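Local structure of cyclic di-GMP receptor atypical PilZ domain-containing protein (Xanthomonas campestris pv. campestris, 3RQA) at residues Leu29-His34 / Ile111-Pro116; Thr44-Leu49 / Gln169-Arg174; Gly125-Gln130 / Leu159-Leu164. The protein is of unknown function but belongs to the atypical PilZ family, probably related to cyclic di-GMP reception, and assembles into a tetramer through a helical bundle. All coordinates share one frame; numbering follows the deposited sequence.

Contact 1: Leu29-His34 / Ile111-Pro116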
loop_
_atom_site.group_PDB
_atom_site.type_symbol
_atom_site.label_atom_id
_atom_site.label_comp_id
_atom_site.label_asym_id
_atom_site.label_seq_id
_atom_site.Cartn_x
_atom_site.Cartn_y
_atom_site.Cartn_z
ATOM N N LEU C 29 -11.927 -16.054 -17.452
ATOM C CA LEU C 29 -11.238 -15.152 -16.539
ATOM C C LEU C 29 -11.090 -13.796 -17.213
ATOM O O LEU C 29 -11.237 -13.685 -18.431
ATOM C CB LEU C 29 -9.853 -15.703 -16.173
ATOM C CG LEU C 29 -8.679 -15.472 -17.133
ATOM C CD1 LEU C 29 -7.383 -15.858 -16.444
ATOM C CD2 LEU C 29 -8.865 -16.265 -18.398
ATOM N N PRO C 30 -10.821 -12.740 -16.431
ATOM C CA PRO C 30 -10.678 -11.447 -17.097
ATOM C C PRO C 30 -9.505 -11.440 -18.071
ATOM O O PRO C 30 -8.356 -11.645 -17.678
ATOM C CB PRO C 30 -10.534 -10.452 -15.935
ATOM C CG PRO C 30 -10.260 -11.306 -14.722
ATOM C CD PRO C 30 -10.996 -12.575 -14.981
ATOM N N ALA C 31 -9.819 -11.217 -19.348
ATOM C CA ALA C 31 -8.813 -11.217 -20.408
ATOM C C ALA C 31 -9.021 -10.118 -21.431
ATOM O O ALA C 31 -10.148 -9.679 -21.671
ATOM C CB ALA C 31 -8.818 -12.556 -21.113
ATOM N N GLY C 32 -7.923 -9.693 -22.047
ATOM C CA GLY C 32 -7.994 -8.654 -23.054
ATOM C C GLY C 32 -6.711 -8.544 -23.852
ATOM O O GLY C 32 -5.692 -9.108 -23.478
ATOM N N PHE C 33 -6.774 -7.817 -24.962
ATOM C CA PHE C 33 -5.618 -7.596 -25.823
ATOM C C PHE C 33 -5.589 -6.121 -26.196
ATOM O O PHE C 33 -6.621 -5.533 -26.508
ATOM C CB PHE C 33 -5.714 -8.472 -27.081
ATOM C CG PHE C 33 -4.663 -8.171 -28.119
ATOM C CD1 PHE C 33 -4.974 -7.400 -29.239
ATOM C CD2 PHE C 33 -3.365 -8.647 -27.974
ATOM C CE1 PHE C 33 -4.005 -7.110 -30.196
ATOM C CE2 PHE C 33 -2.389 -8.363 -28.924
ATOM C CZ PHE C 33 -2.709 -7.593 -30.038
ATOM N N HIS C 34 -4.406 -5.521 -26.130
ATOM C CA HIS C 34 -4.226 -4.107 -26.455
ATOM C C HIS C 34 -3.022 -3.932 -27.354
ATOM O O HIS C 34 -1.967 -4.493 -27.084
ATOM C CB HIS C 34 -4.018 -3.290 -25.179
ATOM C CG HIS C 34 -5.288 -2.853 -24.524
ATOM N ND1 HIS C 34 -6.170 -1.974 -25.120
ATOM C CD2 HIS C 34 -5.819 -3.158 -23.317
ATOM C CE1 HIS C 34 -7.186 -1.755 -24.305
ATOM N NE2 HIS C 34 -6.997 -2.463 -23.205
ATOM N N ILE C 111 -2.671 -17.626 -26.583
ATOM C CA ILE C 111 -4.050 -17.669 -26.126
ATOM C C ILE C 111 -5.068 -17.300 -27.210
ATOM O O ILE C 111 -4.787 -16.529 -28.126
ATOM C CB ILE C 111 -4.225 -16.720 -24.892
ATOM C CG1 ILE C 111 -5.623 -16.855 -24.291
ATOM C CG2 ILE C 111 -3.965 -15.278 -25.300
ATOM C CD1 ILE C 111 -5.763 -16.137 -22.947
ATOM N N ARG C 112 -6.250 -17.891 -27.099
ATOM C CA ARG C 112 -7.347 -17.629 -28.013
ATOM C C ARG C 112 -8.398 -16.973 -27.137
ATOM O O ARG C 112 -8.897 -17.597 -26.193
ATOM C CB ARG C 112 -7.901 -18.932 -28.575
ATOM C CG ARG C 112 -9.125 -18.780 -29.467
ATOM C CD ARG C 112 -9.557 -20.145 -30.016
ATOM N NE ARG C 112 -10.364 -20.908 -29.065
ATOM C CZ ARG C 112 -10.351 -22.236 -28.954
ATOM N NH1 ARG C 112 -9.565 -22.974 -29.731
ATOM N NH2 ARG C 112 -11.143 -22.831 -28.075
ATOM N N LEU C 113 -8.707 -15.712 -27.432
ATOM C CA LEU C 113 -9.694 -14.965 -26.665
ATOM C C LEU C 113 -10.521 -14.052 -27.565
ATOM O O LEU C 113 -10.122 -13.745 -28.699
ATOM C CB LEU C 113 -8.992 -14.151 -25.571
ATOM C CG LEU C 113 -7.902 -13.169 -26.009
ATOM C CD1 LEU C 113 -8.522 -11.912 -26.593
ATOM C CD2 LEU C 113 -7.035 -12.815 -24.811
ATOM N N ALA C 114 -11.673 -13.622 -27.061
ATOM C CA ALA C 114 -12.555 -12.735 -27.809
ATOM C C ALA C 114 -12.123 -11.280 -27.614
ATOM O O ALA C 114 -11.658 -10.901 -26.542
ATOM C CB ALA C 114 -13.992 -12.927 -27.350
ATOM N N SER C 115 -12.281 -10.469 -28.653
ATOM C CA SER C 115 -11.885 -9.064 -28.593
ATOM C C SER C 115 -12.933 -8.150 -29.231
ATOM O O SER C 115 -13.480 -8.456 -30.295
ATOM C CB SER C 115 -10.547 -8.875 -29.309
ATOM O OG SER C 115 -9.961 -7.624 -29.001
ATOM N N PRO C 116 -13.210 -7.004 -28.591
ATOM C CA PRO C 116 -14.188 -6.019 -29.065
ATOM C C PRO C 116 -14.018 -5.676 -30.541
ATOM O O PRO C 116 -14.996 -5.503 -31.261
ATOM C CB PRO C 116 -13.928 -4.817 -28.164
ATOM C CG PRO C 116 -13.490 -5.448 -26.893
ATOM C CD PRO C 116 -12.557 -6.540 -27.356
HETATM O O HOH W 1 -9.437 -7.192 -25.726
#

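Contact 2: Thr44-Leu49 / Gln169-Arg174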
loop_
_atom_site.group_PDB
_atom_site.type_symbol
_atom_site.label_atom_id
_atom_site.label_comp_id
_atom_site.label_asym_id
_atom_site.label_seq_id
_atom_site.Cartn_x
_atom_site.Cartn_y
_atom_site.Cartn_z
ATOM N N THR C 44 8.829 -9.334 -13.833
ATOM C CA THR C 44 7.626 -8.872 -13.140
ATOM C C THR C 44 6.531 -9.924 -13.308
ATOM O O THR C 44 5.849 -10.288 -12.347
ATOM C CB THR C 44 7.125 -7.524 -13.714
ATOM O OG1 THR C 44 8.143 -6.530 -13.551
ATOM C CG2 THR C 44 5.860 -7.069 -12.993
ATOM N N ALA C 45 6.372 -10.405 -14.538
ATOM C CA ALA C 45 5.379 -11.431 -14.830
ATOM C C ALA C 45 5.743 -12.696 -14.047
ATOM O O ALA C 45 4.901 -13.257 -13.344
ATOM C CB ALA C 45 5.341 -11.721 -16.333
ATOM N N GLU C 46 6.996 -13.131 -14.146
ATOM C CA GLU C 46 7.436 -14.332 -13.428
ATOM C C GLU C 46 7.203 -14.200 -11.918
ATOM O O GLU C 46 6.698 -15.118 -11.279
ATOM C CB GLU C 46 8.929 -14.619 -13.689
ATOM C CG GLU C 46 9.511 -15.734 -12.801
ATOM C CD GLU C 46 10.953 -16.104 -13.134
ATOM O OE1 GLU C 46 11.649 -15.303 -13.780
ATOM O OE2 GLU C 46 11.396 -17.202 -12.729
ATOM N N THR C 47 7.567 -13.052 -11.360
ATOM C CA THR C 47 7.403 -12.825 -9.928
ATOM C C THR C 47 5.939 -12.890 -9.537
ATOM O O THR C 47 5.595 -13.472 -8.522
ATOM C CB THR C 47 8.003 -11.469 -9.498
ATOM O OG1 THR C 47 9.421 -11.492 -9.724
ATOM C CG2 THR C 47 7.737 -11.209 -8.011
ATOM N N LEU C 48 5.080 -12.298 -10.352
ATOM C CA LEU C 48 3.659 -12.325 -10.091
ATOM C C LEU C 48 3.139 -13.770 -10.015
ATOM O O LEU C 48 2.443 -14.142 -9.072
ATOM C CB LEU C 48 2.904 -11.573 -11.205
ATOM C CG LEU C 48 1.396 -11.860 -11.283
ATOM C CD1 LEU C 48 0.746 -11.550 -9.942
ATOM C CD2 LEU C 48 0.757 -11.041 -12.413
ATOM N N LEU C 49 3.473 -14.568 -11.028
ATOM C CA LEU C 49 3.028 -15.957 -11.107
ATOM C C LEU C 49 3.553 -16.833 -9.967
ATOM O O LEU C 49 2.789 -17.561 -9.324
ATOM C CB LEU C 49 3.430 -16.549 -12.471
ATOM C CG LEU C 49 2.393 -16.541 -13.608
ATOM C CD1 LEU C 49 1.611 -15.264 -13.606
ATOM C CD2 LEU C 49 3.100 -16.740 -14.941
ATOM N N GLN C 169 8.742 -18.625 -18.599
ATOM C CA GLN C 169 8.134 -19.797 -19.221
ATOM C C GLN C 169 7.860 -20.853 -18.154
ATOM O O GLN C 169 6.759 -21.410 -18.074
ATOM C CB GLN C 169 9.029 -20.410 -20.301
ATOM C CG GLN C 169 8.296 -21.526 -21.030
ATOM C CD GLN C 169 8.977 -21.977 -22.299
ATOM O OE1 GLN C 169 9.375 -21.159 -23.137
ATOM N NE2 GLN C 169 9.097 -23.293 -22.463
ATOM N N ASP C 170 8.859 -21.113 -17.321
ATOM C CA ASP C 170 8.705 -22.109 -16.270
ATOM C C ASP C 170 7.549 -21.788 -15.328
ATOM O O ASP C 170 6.741 -22.657 -15.010
ATOM C CB ASP C 170 9.983 -22.234 -15.450
ATOM C CG ASP C 170 9.903 -23.363 -14.442
ATOM O OD1 ASP C 170 10.042 -24.532 -14.867
ATOM O OD2 ASP C 170 9.672 -23.088 -13.240
ATOM N N ALA C 171 7.486 -20.538 -14.874
ATOM C CA ALA C 171 6.420 -20.099 -13.975
ATOM C C ALA C 171 5.056 -20.256 -14.649
ATOM O O ALA C 171 4.079 -20.614 -14.002
ATOM C CB ALA C 171 6.632 -18.631 -13.586
ATOM N N LEU C 172 4.992 -19.971 -15.948
ATOM C CA LEU C 172 3.719 -20.084 -16.667
ATOM C C LEU C 172 3.300 -21.547 -16.820
ATOM O O LEU C 172 2.118 -21.885 -16.658
ATOM C CB LEU C 172 3.806 -19.425 -18.054
ATOM C CG LEU C 172 2.570 -19.505 -18.965
ATOM C CD1 LEU C 172 1.327 -19.000 -18.238
ATOM C CD2 LEU C 172 2.829 -18.690 -20.234
ATOM N N GLU C 173 4.268 -22.410 -17.139
ATOM C CA GLU C 173 3.962 -23.832 -17.293
ATOM C C GLU C 173 3.417 -24.371 -15.971
ATOM O O GLU C 173 2.399 -25.062 -15.953
ATOM C CB GLU C 173 5.210 -24.615 -17.728
ATOM C CG GLU C 173 5.367 -24.702 -19.243
ATOM C CD GLU C 173 6.736 -25.188 -19.667
ATOM O OE1 GLU C 173 7.358 -25.981 -18.925
ATOM O OE2 GLU C 173 7.192 -24.779 -20.754
ATOM N N ARG C 174 4.094 -24.042 -14.870
ATOM C CA ARG C 174 3.643 -24.498 -13.558
ATOM C C ARG C 174 2.242 -23.956 -13.314
ATOM O O ARG C 174 1.350 -24.687 -12.878
ATOM C CB ARG C 174 4.568 -24.001 -12.448
ATOM C CG ARG C 174 5.936 -24.660 -12.412
ATOM C CD ARG C 174 6.843 -23.903 -11.454
ATOM N NE ARG C 174 8.188 -24.462 -11.413
ATOM C CZ ARG C 174 8.549 -25.508 -10.676
ATOM N NH1 ARG C 174 7.664 -26.116 -9.898
ATOM N NH2 ARG C 174 9.794 -25.951 -10.733
#

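Contact 3: Gly125-Gln130 / Leu159-Leu164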
loop_
_atom_site.group_PDB
_atom_site.type_symbol
_atom_site.label_atom_id
_atom_site.label_comp_id
_atom_site.label_asym_id
_atom_site.label_seq_id
_atom_site.Cartn_x
_atom_site.Cartn_y
_atom_site.Cartn_z
ATOM N N GLY C 125 1.168 -6.440 -29.871
ATOM C CA GLY C 125 0.585 -5.822 -28.694
ATOM C C GLY C 125 0.786 -6.619 -27.416
ATOM O O GLY C 125 1.752 -7.356 -27.268
ATOM N N SER C 126 -0.138 -6.466 -26.484
ATOM C CA SER C 126 -0.043 -7.183 -25.228
ATOM C C SER C 126 -1.338 -7.820 -24.784
ATOM O O SER C 126 -2.395 -7.198 -24.817
ATOM C CB SER C 126 0.453 -6.254 -24.129
ATOM O OG SER C 126 1.818 -5.940 -24.338
ATOM N N VAL C 127 -1.248 -9.084 -24.396
ATOM C CA VAL C 127 -2.398 -9.808 -23.874
ATOM C C VAL C 127 -2.461 -9.412 -22.396
ATOM O O VAL C 127 -1.446 -9.473 -21.705
ATOM C CB VAL C 127 -2.178 -11.343 -23.967
ATOM C CG1 VAL C 127 -3.130 -12.066 -23.046
ATOM C CG2 VAL C 127 -2.365 -11.814 -25.401
ATOM N N LEU C 128 -3.621 -8.963 -21.928
ATOM C CA LEU C 128 -3.784 -8.602 -20.516
ATOM C C LEU C 128 -4.653 -9.670 -19.870
ATOM O O LEU C 128 -5.689 -10.051 -20.418
ATOM C CB LEU C 128 -4.424 -7.216 -20.355
ATOM C CG LEU C 128 -3.432 -6.041 -20.402
ATOM C CD1 LEU C 128 -2.748 -5.996 -21.765
ATOM C CD2 LEU C 128 -4.163 -4.729 -20.143
ATOM N N LEU C 129 -4.213 -10.158 -18.712
ATOM C CA LEU C 129 -4.909 -11.222 -18.004
ATOM C C LEU C 129 -4.863 -11.036 -16.485
ATOM O O LEU C 129 -3.840 -10.617 -15.941
ATOM C CB LEU C 129 -4.222 -12.545 -18.345
ATOM C CG LEU C 129 -4.844 -13.728 -19.086
ATOM C CD1 LEU C 129 -5.577 -13.292 -20.341
ATOM C CD2 LEU C 129 -3.705 -14.697 -19.425
ATOM N N GLN C 130 -5.960 -11.351 -15.801
ATOM C CA GLN C 130 -5.973 -11.283 -14.336
ATOM C C GLN C 130 -5.951 -12.748 -13.924
ATOM O O GLN C 130 -6.990 -13.402 -13.865
ATOM C CB GLN C 130 -7.237 -10.622 -13.781
ATOM C CG GLN C 130 -7.165 -10.424 -12.269
ATOM C CD GLN C 130 -8.461 -9.900 -11.670
ATOM O OE1 GLN C 130 -9.102 -9.025 -12.233
ATOM N NE2 GLN C 130 -8.835 -10.427 -10.509
ATOM N N LEU C 159 -3.437 -15.298 -30.309
ATOM C CA LEU C 159 -2.216 -14.571 -30.020
ATOM C C LEU C 159 -1.083 -15.517 -29.600
ATOM O O LEU C 159 -1.283 -16.422 -28.792
ATOM C CB LEU C 159 -2.455 -13.554 -28.899
ATOM C CG LEU C 159 -3.486 -12.418 -28.996
ATOM C CD1 LEU C 159 -3.233 -11.591 -30.234
ATOM C CD2 LEU C 159 -4.884 -12.976 -29.001
ATOM N N ARG C 160 0.106 -15.290 -30.152
ATOM C CA ARG C 160 1.275 -16.090 -29.810
ATOM C C ARG C 160 2.189 -15.192 -28.984
ATOM O O ARG C 160 2.590 -14.124 -29.456
ATOM C CB ARG C 160 2.016 -16.543 -31.069
ATOM C CG ARG C 160 3.206 -17.438 -30.761
ATOM C CD ARG C 160 4.437 -16.998 -31.510
ATOM N NE ARG C 160 4.361 -17.295 -32.937
ATOM C CZ ARG C 160 4.610 -16.408 -33.898
ATOM N NH1 ARG C 160 4.941 -15.164 -33.583
ATOM N NH2 ARG C 160 4.544 -16.773 -35.173
ATOM N N PHE C 161 2.510 -15.615 -27.760
ATOM C CA PHE C 161 3.365 -14.810 -26.890
ATOM C C PHE C 161 4.768 -14.686 -27.470
ATOM O O PHE C 161 5.258 -15.602 -28.127
ATOM C CB PHE C 161 3.475 -15.414 -25.467
ATOM C CG PHE C 161 2.140 -15.700 -24.807
ATOM C CD1 PHE C 161 1.164 -14.710 -24.706
ATOM C CD2 PHE C 161 1.866 -16.969 -24.289
ATOM C CE1 PHE C 161 -0.067 -14.976 -24.107
ATOM C CE2 PHE C 161 0.640 -17.250 -23.686
ATOM C CZ PHE C 161 -0.329 -16.252 -23.596
ATOM N N ALA C 162 5.393 -13.535 -27.244
ATOM C CA ALA C 162 6.764 -13.322 -27.686
ATOM C C ALA C 162 7.557 -14.217 -26.721
ATOM O O ALA C 162 7.048 -14.565 -25.656
ATOM C CB ALA C 162 7.155 -11.859 -27.507
ATOM N N PRO C 163 8.792 -14.612 -27.077
ATOM C CA PRO C 163 9.556 -15.473 -26.163
ATOM C C PRO C 163 9.471 -14.993 -24.726
ATOM O O PRO C 163 9.724 -13.826 -24.445
ATOM C CB PRO C 163 10.968 -15.400 -26.727
ATOM C CG PRO C 163 10.702 -15.323 -28.200
ATOM C CD PRO C 163 9.585 -14.303 -28.281
ATOM N N LEU C 164 9.115 -15.908 -23.828
ATOM C CA LEU C 164 8.954 -15.606 -22.410
ATOM C C LEU C 164 10.222 -15.685 -21.569
ATOM O O LEU C 164 10.228 -15.236 -20.424
ATOM C CB LEU C 164 7.915 -16.549 -21.793
ATOM C CG LEU C 164 6.530 -16.536 -22.451
ATOM C CD1 LEU C 164 5.827 -17.842 -22.181
ATOM C CD2 LEU C 164 5.719 -15.359 -21.932
#

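Contact 1: Leu29-His34 / Ile111-Pro116
A31 and G32 come up against L113 where strand segments 29-34 and 111-115 pass each other almost at right angles, their axes 7.0 Å apart at closest approach and 79° apart in direction. The CA atoms of A31 and L113 lie 7.3 Å apart, and those of G32 and S115 are slightly nearer at 6.8 Å. Strand 101-107 stands between these two in the sheet order, so they meet across the barrel rather than edge to edge, and what joins them directly is side-chain packing. L113 does most of the work. With chi1 at 57°, its CG is tucked between the backbone N and the carbonyl carbon, and the two methyls fan out over different parts of the facing strand. One methyl meets the single methyl of A31, L113 CD2 to A31 CB 4.1 Å, and the same L113 CD2 lies 4.2 Å from G32 O. The other branch approaches F33 more loosely, at the root of the side chain, with L113 CD1 4.5 Å from F33 CB; beyond that point the phenyl ring turns away to pack on L159. Further along, a water links the strands: it accepts a bond from F33 N, 2.8 Å to the water oxygen, and makes a weak one with S115 OG. L129 packs on A31 as well, extending the apolar lining. A leucine laid over the methyl of A31, the carbonyl of G32 and the CB of F33 exemplifies the interior packing of a closed antiparallel barrel, the core architecture of the PilZ fold.

Contact 2: Thr44-Leu49 / Gln169-Arg174
E46 and L49 lie against A171, where helical segments 44-49 and 169-174 run in roughly the same direction, 33° apart, with axes 8.9 Å apart at closest approach. Along the second segment, Q169 comes first: its CB points away from the facing helix, and its amide gives an N-H to E173 one turn on, Q169 NE2 to E173 OE2 3.0 Å, the acceptor being met nearly along its own C-O axis. D170 sits at the border of the interface. Its OD2 is 6.2 Å from E46 OE2, but R50, which forms salt bridges with both carboxylates, probably offsets their repulsion and ties the helices together along this side. At A171 comes the nearest CA pair, that of A171 and E46, 5.9 Å apart. A171 CB lies 4.0 Å from L49 CB and 4.2 Å from E46 CG. E46 holds CG anti to its N (chi1 171°) and stays extended beyond, which sets CG beside that methyl and carries the carboxylate on to R50. The pair is a worked case of helix packing through a small residue on the outside of the PilZ barrel, where L139 of strand 139-150 touches L49 and where, on helix 42-55, L48 touches L83 of the second subunit. At L172 a methyl of L49 comes in alongside the backbone, L49 CD2 to L172 CA 3.8 Å; L172 also packs on L164. R174 folds back one turn to D170, R174 NE to D170 OD2 2.7 Å; OD2 lies in the guanidinium plane and is met on the syn side, though from 26° out of the carboxylate plane.

Contact 3: Gly125-Gln130 / Leu159-Leu164
V127 faces L159 across the barrel interior, their CA atoms 7.8 Å apart, on strands 124-129 and 155-161, which are separated in the sheet by strand 139-150. One methyl carries the whole meeting from the first strand. With chi1 of V127 at 162°, CG1 stands anti to the backbone N while CG2 swings beside that N, and it is CG2 that reaches strand 155-161. It touches the stem of L159 rather than its tips: V127 CG2 is 3.8 Å from L159 CG and 3.9 Å from L159 CB, and the two side chains cross obliquely. The same methyl meets F161, two residues on, where F161 CE1 lies 4.1 Å from V127 CG2. Here the approach is to the rim of the ring, near its plane, rather than over a face. In F161 the first torsion of -53° sets CG beside the backbone N, and this brings the ring in towards V127 although its CB does not aim that way. The methyl is therefore received by a branched aliphatic stem and an aromatic edge at once. I111 of strand 110-115 touches both V127 and F161, and L141 of the intervening strand also meets the ring, so several strands contribute to the cluster. Between these residues, R160 points to the other side of its strand and forms a salt bridge with E17. All three meeting residues are buried and every touching atom is carbon, which implies that the contact is held by the hydrophobic effect and the fit of shapes, without the directional demands of polar bonding.

From the N terminus, strand 24-34 enters contact 1 first and helix 42-55 opens contact 2 soon after. Contact 1 closes at strand 110-115, after the chain has passed through helix 73-95 and strand 101-107; contact 2 is still open at that point, so these two cross, on opposite sides of the chain's centre. Contact 3 then opens and closes between strands 124-129 and 155-161, in series after contact 1 and nested within the long loop of contact 2, which helix 165-185 finally shuts. Contacts 1 and 3 share the barrel interior, joined by probable backbone bonds between strands 24-34 and 124-129. Strand 155-161 leads straight into helix 165-185, tying contact 3 to contact 2.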